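Local coordinates for protein CT263 (Chlamydia trachomatis, PDB 4QAS) that probably hydrolyses the N-glycosidic bond of a futalosine-type nucleoside, a nucleosidase step on the futalosine route to menaquinone, at residues Y91-V96 with L109-I114; Q121-R126 with E135-V140; I161-N166 with V181-K186. The protein carries 1 engineered substitution. One frame throughout, in Å; residues are numbered along the deposited sequence.

Contact 1 (Y91-V96 with L109-I114)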
loop_
_atom_site.group_PDB
_atom_site.type_symbol
_atom_site.label_atom_id
_atom_site.label_comp_id
_atom_site.label_asym_id
_atom_site.label_seq_id
_atom_site.Cartn_x
_atom_site.Cartn_y
_atom_site.Cartn_z
ATOM N N TYR A 91 -11.805 11.275 0.082
ATOM C CA TYR A 91 -11.787 12.610 0.646
ATOM C C TYR A 91 -11.200 12.555 2.042
ATOM O O TYR A 91 -11.230 11.523 2.710
ATOM C CB TYR A 91 -13.207 13.158 0.765
ATOM C CG TYR A 91 -13.887 13.397 -0.539
ATOM C CD1 TYR A 91 -14.621 12.409 -1.172
ATOM C CD2 TYR A 91 -13.837 14.653 -1.142
ATOM C CE1 TYR A 91 -15.272 12.650 -2.355
ATOM C CE2 TYR A 91 -14.497 14.908 -2.329
ATOM C CZ TYR A 91 -15.212 13.896 -2.945
ATOM O OH TYR A 91 -15.894 14.090 -4.137
ATOM N N THR A 92 -10.691 13.705 2.461
ATOM C CA THR A 92 -10.428 13.954 3.867
ATOM C C THR A 92 -11.492 14.886 4.416
ATOM O O THR A 92 -12.027 15.721 3.697
ATOM C CB THR A 92 -9.006 14.494 4.097
ATOM O OG1 THR A 92 -8.751 14.493 5.515
ATOM C CG2 THR A 92 -8.781 15.852 3.494
ATOM N N ILE A 93 -11.821 14.719 5.677
ATOM C CA ILE A 93 -12.947 15.424 6.302
ATOM C C ILE A 93 -12.473 16.646 7.074
ATOM O O ILE A 93 -11.477 16.597 7.818
ATOM C CB ILE A 93 -13.713 14.447 7.199
ATOM C CG1 ILE A 93 -14.142 13.223 6.398
ATOM C CG2 ILE A 93 -14.866 15.139 7.887
ATOM C CD1 ILE A 93 -14.966 13.538 5.130
ATOM N N THR A 94 -13.194 17.759 6.918
ATOM C CA THR A 94 -12.889 18.975 7.658
ATOM C C THR A 94 -13.687 19.056 8.941
ATOM O O THR A 94 -13.159 19.488 9.968
ATOM C CB THR A 94 -13.173 20.190 6.775
ATOM O OG1 THR A 94 -14.526 20.139 6.307
ATOM C CG2 THR A 94 -12.239 20.178 5.568
ATOM N N SER A 95 -14.962 18.698 8.900
ATOM C CA SER A 95 -15.779 18.630 10.100
ATOM C C SER A 95 -16.780 17.503 9.932
ATOM O O SER A 95 -17.158 17.135 8.818
ATOM C CB SER A 95 -16.473 19.959 10.411
ATOM O OG SER A 95 -17.538 20.161 9.520
ATOM N N VAL A 96 -17.178 16.946 11.066
ATOM C CA VAL A 96 -18.151 15.878 11.117
ATOM C C VAL A 96 -19.284 16.299 12.047
ATOM O O VAL A 96 -19.038 16.823 13.150
ATOM C CB VAL A 96 -17.502 14.551 11.544
ATOM C CG1 VAL A 96 -16.797 14.671 12.894
ATOM C CG2 VAL A 96 -18.517 13.438 11.517
ATOM N N LEU A 109 -17.935 18.584 15.174
ATOM C CA LEU A 109 -16.547 18.725 15.552
ATOM C C LEU A 109 -15.668 18.857 14.329
ATOM O O LEU A 109 -15.852 18.147 13.333
ATOM C CB LEU A 109 -16.066 17.531 16.350
ATOM C CG LEU A 109 -16.570 17.419 17.784
ATOM C CD1 LEU A 109 -16.129 16.054 18.318
ATOM C CD2 LEU A 109 -16.081 18.546 18.657
ATOM N N GLU A 110 -14.680 19.729 14.424
ATOM C CA GLU A 110 -13.645 19.800 13.415
ATOM C C GLU A 110 -12.750 18.565 13.511
ATOM O O GLU A 110 -12.510 18.017 14.595
ATOM C CB GLU A 110 -12.793 21.050 13.615
ATOM C CG GLU A 110 -12.066 21.488 12.355
ATOM C CD GLU A 110 -13.005 22.125 11.323
ATOM O OE1 GLU A 110 -12.551 22.391 10.184
ATOM O OE2 GLU A 110 -14.162 22.413 11.666
ATOM N N VAL A 111 -12.256 18.133 12.351
ATOM C CA VAL A 111 -11.264 17.073 12.324
ATOM C C VAL A 111 -10.100 17.545 11.475
ATOM O O VAL A 111 -10.179 18.518 10.722
ATOM C CB VAL A 111 -11.792 15.700 11.859
ATOM C CG1 VAL A 111 -12.585 15.019 12.960
ATOM C CG2 VAL A 111 -12.639 15.866 10.650
ATOM N N THR A 112 -8.968 16.891 11.690
ATOM C CA THR A 112 -7.701 17.373 11.138
ATOM C C THR A 112 -7.558 16.874 9.704
ATOM O O THR A 112 -7.461 15.655 9.490
ATOM C CB THR A 112 -6.559 16.850 11.977
ATOM O OG1 THR A 112 -6.703 17.363 13.313
ATOM C CG2 THR A 112 -5.211 17.285 11.398
ATOM N N PRO A 113 -7.503 17.749 8.697
ATOM C CA PRO A 113 -7.441 17.251 7.322
ATOM C C PRO A 113 -6.078 16.674 6.986
ATOM O O PRO A 113 -5.033 17.151 7.423
ATOM C CB PRO A 113 -7.734 18.488 6.464
ATOM C CG PRO A 113 -8.218 19.514 7.395
ATOM C CD PRO A 113 -7.597 19.215 8.725
ATOM N N ILE A 114 -6.115 15.637 6.173
ATOM C CA ILE A 114 -4.923 14.943 5.701
ATOM C C ILE A 114 -4.406 15.675 4.474
ATOM O O ILE A 114 -5.201 16.008 3.579
ATOM C CB ILE A 114 -5.284 13.499 5.359
ATOM C CG1 ILE A 114 -5.591 12.769 6.661
ATOM C CG2 ILE A 114 -4.174 12.803 4.553
ATOM C CD1 ILE A 114 -6.419 11.588 6.482
HETATM O O HOH W 1 -9.705 14.566 8.300
#
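Val96 and Leu109 form a hydrogen-bonded pair at the closed end of a beta hairpin that splays open farther along: Val96 N gives its proton to Leu109 O at 2.9 Å, and Leu109 N returns one to Val96 O. Strands 90-99 and 106-110 run antiparallel here. Ser95 and Glu110 follow as a non-hydrogen-bonded pair. The chain then turns a corner at Thr94, whose O still accepts from Val111 N at 2.9 Å, although the donor stands 46° out of the carbonyl plane. The tightly packed side of the hairpin holds Ile93 and Val111, two branched side chains set flank to flank; in one of the two conformers of Val111 its CG2 lies 3.6 Å from CG2 of Ile93. Ala148 of helix 144-153 also packs on Val111, and the same helix covers Val96.

The other side faces solvent. There Glu110, bent at chi2 (73°), brings its carboxylate close to Thr94 O, two acceptors that form no hydrogen bond with each other, while the Pro113 ring approaches Thr92 loosely, its CB 4.1 Å from Thr92 CG2.

Farther along, a side chain replaces the backbone as acceptor: Thr92 OG1 takes the proton of Ile114 N at 2.9 Å in an almost straight bond (171° at the hydrogen). The same hydroxyl is bonded to Met160 O of strand 158-167 and to a water that also lies within hydrogen-bonding distance of Ile93 O and, at 2.8 Å, of Thr112 O. One buried threonine oxygen and one water thus do the work of strand pairing where the backbones have separated.

Contact 2 (Q121-R126 with E135-V140)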
loop_
_atom_site.group_PDB
_atom_site.type_symbol
_atom_site.label_atom_id
_atom_site.label_comp_id
_atom_site.label_asym_id
_atom_site.label_seq_id
_atom_site.Cartn_x
_atom_site.Cartn_y
_atom_site.Cartn_z
ATOM N N GLN A 121 -17.210 17.578 3.879
ATOM C CA GLN A 121 -17.908 17.536 5.160
ATOM C C GLN A 121 -18.645 16.221 5.293
ATOM O O GLN A 121 -19.079 15.627 4.297
ATOM C CB GLN A 121 -18.919 18.668 5.264
ATOM C CG GLN A 121 -18.254 20.041 5.411
ATOM C CD GLN A 121 -19.251 21.184 5.519
ATOM O OE1 GLN A 121 -20.305 21.167 4.883
ATOM N NE2 GLN A 121 -18.916 22.189 6.327
ATOM N N LEU A 122 -18.722 15.729 6.528
ATOM C CA LEU A 122 -19.273 14.414 6.838
ATOM C C LEU A 122 -20.406 14.594 7.835
ATOM O O LEU A 122 -20.299 15.390 8.768
ATOM C CB LEU A 122 -18.208 13.552 7.468
ATOM C CG LEU A 122 -18.609 12.124 7.823
ATOM C CD1 LEU A 122 -19.020 11.317 6.576
ATOM C CD2 LEU A 122 -17.483 11.472 8.542
ATOM N N THR A 123 -21.503 13.876 7.625
ATOM C CA THR A 123 -22.564 13.744 8.606
ATOM C C THR A 123 -22.667 12.285 8.984
ATOM O O THR A 123 -22.659 11.423 8.105
ATOM C CB THR A 123 -23.886 14.207 8.036
ATOM O OG1 THR A 123 -23.788 15.593 7.736
ATOM C CG2 THR A 123 -25.015 14.032 9.030
ATOM N N SER A 124 -22.773 12.022 10.283
ATOM C CA SER A 124 -22.906 10.673 10.822
ATOM C C SER A 124 -24.325 10.495 11.313
ATOM O O SER A 124 -24.840 11.345 12.041
ATOM C CB SER A 124 -21.962 10.438 12.003
ATOM O OG SER A 124 -20.606 10.566 11.615
ATOM N N VAL A 125 -24.952 9.402 10.900
ATOM C CA VAL A 125 -26.287 9.078 11.373
ATOM C C VAL A 125 -26.354 7.593 11.688
ATOM O O VAL A 125 -25.679 6.780 11.054
ATOM C CB VAL A 125 -27.361 9.466 10.343
ATOM C CG1 VAL A 125 -27.475 10.989 10.236
ATOM C CG2 VAL A 125 -27.056 8.839 9.031
ATOM N N ARG A 126 -27.199 7.250 12.656
ATOM C CA ARG A 126 -27.253 5.877 13.145
ATOM C C ARG A 126 -27.793 4.940 12.075
ATOM O O ARG A 126 -27.236 3.862 11.840
ATOM C CB ARG A 126 -28.088 5.829 14.427
ATOM C CG ARG A 126 -27.520 6.730 15.531
ATOM C CD ARG A 126 -28.445 6.884 16.733
ATOM N NE ARG A 126 -29.427 7.953 16.546
ATOM C CZ ARG A 126 -30.709 7.776 16.242
ATOM N NH1 ARG A 126 -31.219 6.558 16.088
ATOM N NH2 ARG A 126 -31.494 8.831 16.105
ATOM N N GLU A 135 -29.815 18.844 -0.126
ATOM C CA GLU A 135 -29.101 20.052 -0.517
ATOM C C GLU A 135 -27.921 20.334 0.404
ATOM O O GLU A 135 -26.907 20.882 -0.045
ATOM C CB GLU A 135 -30.071 21.237 -0.525
ATOM N N HIS A 136 -28.016 19.950 1.677
ATOM C CA HIS A 136 -27.066 20.380 2.695
ATOM C C HIS A 136 -26.158 19.264 3.197
ATOM O O HIS A 136 -25.402 19.482 4.149
ATOM C CB HIS A 136 -27.810 21.018 3.872
ATOM N N LEU A 137 -26.193 18.082 2.588
ATOM C CA LEU A 137 -25.326 16.986 2.987
ATOM C C LEU A 137 -24.330 16.689 1.876
ATOM O O LEU A 137 -24.600 16.916 0.689
ATOM C CB LEU A 137 -26.128 15.717 3.304
ATOM C CG LEU A 137 -27.183 15.825 4.411
ATOM C CD1 LEU A 137 -27.833 14.464 4.660
ATOM C CD2 LEU A 137 -26.588 16.375 5.705
ATOM N N GLN A 138 -23.158 16.206 2.284
ATOM C CA GLN A 138 -22.140 15.787 1.343
ATOM C C GLN A 138 -21.953 14.289 1.533
ATOM O O GLN A 138 -22.660 13.481 0.922
ATOM C CB GLN A 138 -20.838 16.599 1.516
ATOM C CG GLN A 138 -20.984 18.049 1.033
ATOM C CD GLN A 138 -19.753 18.938 1.236
ATOM O OE1 GLN A 138 -18.649 18.476 1.511
ATOM N NE2 GLN A 138 -19.955 20.239 1.080
ATOM N N LEU A 139 -20.987 13.883 2.341
ATOM C CA LEU A 139 -20.773 12.490 2.671
ATOM C C LEU A 139 -21.507 12.117 3.957
ATOM O O LEU A 139 -21.641 12.936 4.870
ATOM C CB LEU A 139 -19.275 12.217 2.832
ATOM C CG LEU A 139 -18.446 12.465 1.575
ATOM C CD1 LEU A 139 -16.966 12.275 1.912
ATOM C CD2 LEU A 139 -18.879 11.475 0.489
ATOM N N VAL A 140 -21.962 10.876 4.025
ATOM C CA VAL A 140 -22.765 10.403 5.144
ATOM C C VAL A 140 -22.254 9.038 5.564
ATOM O O VAL A 140 -22.156 8.126 4.736
ATOM C CB VAL A 140 -24.254 10.301 4.783
ATOM C CG1 VAL A 140 -25.041 9.823 6.008
ATOM C CG2 VAL A 140 -24.768 11.627 4.271
HETATM O O HOH W 2 -22.306 18.864 4.707
#
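Gln138 holds CG anti to its carbonyl carbon (chi1 -71°) and is extended beyond it, a shape that carries OE1 across to the backbone of Gln121; Leu122, by contrast, swings CG anti to its backbone N (chi1 -178°) and brings CD1 over the Leu139 peptide. The amide oxygen of Gln138 accepts from Gln121 N at 2.9 Å. That bond is nearly straight at the hydrogen, but the donor stands above the carbonyl plane of the side-chain amide. The two glutamine side chains are skewed to one another, their amide planes 37° apart, and a water lies between Gln121 OE1 and His136 O, within hydrogen-bonding distance of both.

Beyond this side-chain grip the backbones pair directly, as neighbouring parallel strands of the mixed sheet, 119-124 beside 139-141. Leu139 N donates to Gln121 O at 3.2 Å, and Thr123 N to Leu139 O at 2.9 Å, so that Leu139 bonds to the residues before and after its partner Leu122, the usual parallel pattern. The same carbonyl, Leu139 O, also receives a CA-H contact from Leu122.

Leu122 and Leu139 share one face of the sheet, where CD1 of Leu122 meets CB of Leu139 at 3.9 Å and both side chains reach Lys162 of strand 158-167. Thr123 and Val140 occupy the other. There the hydroxyl oxygen of Thr123 lies 3.5 Å from Leu137 CD2, the threonine lying square across the leucine, and past the paired region Val125 CG2 packs on Val140 CG1 at 3.8 Å. Ser124 turns its hydroxyl from this pairing to Asp141 and to the N of Phe145 near the start of helix 144-153.

Contact 3 (I161-N166 with V181-K186). Engineered in segment 161-166: Asn166 (natural residue Asp). With SO4 (sulfate ion), chain C.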
loop_
_atom_site.group_PDB
_atom_site.type_symbol
_atom_site.label_atom_id
_atom_site.label_comp_id
_atom_site.label_asym_id
_atom_site.label_seq_id
_atom_site.Cartn_x
_atom_site.Cartn_y
_atom_site.Cartn_z
ATOM N N ILE A 161 -10.473 9.682 6.590
ATOM C CA ILE A 161 -10.456 9.386 5.160
ATOM C C ILE A 161 -11.781 8.699 4.872
ATOM O O ILE A 161 -12.103 7.686 5.496
ATOM C CB ILE A 161 -9.319 8.424 4.796
ATOM C CG1 ILE A 161 -7.965 9.026 5.153
ATOM C CG2 ILE A 161 -9.367 8.096 3.316
ATOM C CD1 ILE A 161 -6.803 8.029 5.126
ATOM N N LYS A 162 -12.548 9.246 3.937
ATOM C CA LYS A 162 -13.815 8.647 3.555
ATOM C C LYS A 162 -13.847 8.510 2.043
ATOM O O LYS A 162 -13.605 9.475 1.330
ATOM C CB LYS A 162 -15.003 9.466 4.052
ATOM C CG LYS A 162 -15.054 9.562 5.578
ATOM C CD LYS A 162 -15.577 8.301 6.261
ATOM C CE LYS A 162 -15.153 8.233 7.741
ATOM N NZ LYS A 162 -15.887 7.214 8.508
ATOM N N VAL A 163 -14.175 7.305 1.581
ATOM C CA VAL A 163 -14.323 7.037 0.151
ATOM C C VAL A 163 -15.807 6.943 -0.165
ATOM O O VAL A 163 -16.552 6.273 0.541
ATOM C CB VAL A 163 -13.557 5.777 -0.287
ATOM C CG1 VAL A 163 -14.051 4.545 0.383
ATOM C CG2 VAL A 163 -13.616 5.621 -1.804
ATOM N N SER A 164 -16.234 7.665 -1.197
ATOM C CA SER A 164 -17.644 7.658 -1.597
ATOM C C SER A 164 -18.032 6.286 -2.139
ATOM O O SER A 164 -17.464 5.800 -3.131
ATOM C CB SER A 164 -17.885 8.754 -2.613
ATOM O OG SER A 164 -16.919 8.695 -3.621
ATOM N N SER A 165 -18.973 5.635 -1.455
ATOM C CA SER A 165 -19.255 4.234 -1.671
ATOM C C SER A 165 -20.537 3.953 -2.426
ATOM O O SER A 165 -20.701 2.837 -2.914
ATOM C CB SER A 165 -19.284 3.501 -0.331
ATOM O OG SER A 165 -20.235 4.042 0.556
ATOM N N ASN A 166 -21.441 4.922 -2.509
ATOM C CA ASN A 166 -22.767 4.729 -3.077
ATOM C C ASN A 166 -23.506 6.039 -2.947
ATOM O O ASN A 166 -23.153 6.883 -2.112
ATOM C CB ASN A 166 -23.543 3.658 -2.328
ATOM C CG ASN A 166 -23.805 4.019 -0.868
ATOM O OD1 ASN A 166 -22.922 3.877 -0.014
ATOM N ND2 ASN A 166 -25.016 4.466 -0.559
ATOM N N VAL A 181 -14.429 -4.457 -2.173
ATOM C CA VAL A 181 -12.981 -4.627 -2.330
ATOM C C VAL A 181 -12.356 -3.371 -2.930
ATOM O O VAL A 181 -11.351 -2.859 -2.410
ATOM C CB VAL A 181 -12.651 -5.891 -3.142
ATOM C CG1 VAL A 181 -11.146 -5.951 -3.473
ATOM C CG2 VAL A 181 -13.032 -7.127 -2.330
ATOM N N LYS A 182 -12.933 -2.846 -4.025
ATOM C CA LYS A 182 -12.413 -1.625 -4.637
ATOM C C LYS A 182 -12.409 -0.482 -3.647
ATOM O O LYS A 182 -11.467 0.316 -3.601
ATOM C CB LYS A 182 -13.269 -1.228 -5.852
ATOM C CG LYS A 182 -12.993 -2.020 -7.115
ATOM C CD LYS A 182 -13.800 -1.453 -8.278
ATOM C CE LYS A 182 -13.672 -2.314 -9.513
ATOM N NZ LYS A 182 -14.550 -1.821 -10.604
ATOM N N LEU A 183 -13.482 -0.360 -2.876
ATOM C CA LEU A 183 -13.585 0.736 -1.926
ATOM C C LEU A 183 -12.540 0.602 -0.821
ATOM O O LEU A 183 -11.894 1.579 -0.449
ATOM C CB LEU A 183 -15.007 0.785 -1.365
ATOM C CG LEU A 183 -16.084 1.203 -2.364
ATOM C CD1 LEU A 183 -17.446 0.742 -1.825
ATOM C CD2 LEU A 183 -15.992 2.687 -2.554
ATOM N N SER A 184 -12.381 -0.592 -0.280
ATOM C CA SER A 184 -11.379 -0.828 0.747
ATOM C C SER A 184 -9.975 -0.565 0.217
ATOM O O SER A 184 -9.115 -0.038 0.937
ATOM C CB SER A 184 -11.542 -2.260 1.223
ATOM O OG SER A 184 -10.631 -2.606 2.263
ATOM N N GLN A 185 -9.732 -0.910 -1.048
ATOM C CA GLN A 185 -8.442 -0.657 -1.668
ATOM C C GLN A 185 -8.152 0.836 -1.745
ATOM O O GLN A 185 -7.004 1.254 -1.532
ATOM C CB GLN A 185 -8.382 -1.333 -3.043
ATOM C CG GLN A 185 -7.071 -1.170 -3.732
ATOM C CD GLN A 185 -5.960 -1.926 -3.056
ATOM O OE1 GLN A 185 -6.192 -2.916 -2.340
ATOM N NE2 GLN A 185 -4.715 -1.500 -3.287
ATOM N N LYS A 186 -9.162 1.658 -2.056
ATOM C CA LYS A 186 -8.953 3.107 -2.058
ATOM C C LYS A 186 -8.498 3.597 -0.697
ATOM O O LYS A 186 -7.636 4.472 -0.601
ATOM C CB LYS A 186 -10.225 3.849 -2.460
ATOM C CG LYS A 186 -10.652 3.679 -3.895
ATOM C CD LYS A 186 -9.656 4.256 -4.893
ATOM C CE LYS A 186 -9.591 5.773 -4.853
ATOM N NZ LYS A 186 -8.658 6.310 -5.890
HETATM S S SO4 C . -12.054 0.990 -11.695
HETATM O O1 SO4 C . -11.425 2.290 -11.926
HETATM O O2 SO4 C . -11.464 0.377 -10.507
HETATM O O3 SO4 C . -13.487 1.161 -11.471
HETATM O O4 SO4 C . -11.846 0.129 -12.859
#
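Helix 180-197 lies against the central mixed sheet, and its segment 181-186 packs on strand 161-166 with Leu183 set between Val163 and Ser165. The segment axes approach to 8.7 Å and run close to antiparallel, at 158°. CD2 of Leu183 meets Val163 CG2 at 3.8 Å, the side chains slanting past each other, and also rests 3.5 Å from Ser164 O. Its other methyl, CD1, lies against Ser165 CB at 3.6 Å. Leu183 can touch all three residues because CG stands anti to its carbonyl carbon (chi1 -69°), placing the forked end down on the strand backbone.

This is the helix-on-sheet layering of an alpha/beta fold: no hydrogen bond crosses between the segments, and apolar groups carry the contact. Phe77 of the adjoining strand 71-80 touches Val163, Ser165 and Leu183, extending the same apolar layer. One turn after Leu183, Lys186 lays CB on Val163 CG2 at 3.9 Å, then bends at chi2 and chi3 and leads its amine away from the strand.

Polar groups are handled around this layer. Ser165 OG donates to OD1 of Asn166, an engineered residue replacing aspartate, at 2.8 Å, while Ser165 O is buried with no partner in the model. On the sheet's far side Lys162 forms a salt bridge with Asp141. Lys182, extended beyond CG, projects outward from the helix and gives a long hydrogen bond from NZ to sulfate O3 at 3.3 Å; this ion, probably from the crystallisation liquor, is also bound by Glu41 N of the second subunit. Gln185 reaches that subunit too, through a bond from NE2 to Leu25 O of the second subunit.

The three contacts follow one another along the chain, each closing before the next opens, yet all meet in a single mixed sheet. Strand 90-99, which forms the hairpin of contact 1, is flanked in the sheet by 119-124 of contact 2 and 158-167 of contact 3. The centres of contacts 1 and 2 are about 12 Å apart, joined by a probable hydrogen bond from Leu122 N to Ser95 O; the centre of contact 3 lies about 17 Å from that of contact 1 and 16 Å from that of contact 2. Lys162 touches Ile93, Leu122 and Leu139, linking all three. Hairpin, parallel pair and helix-covered strand are thus tied into one sheet, contact 1 being the more open, with the second subunit reaching contact 3 alone.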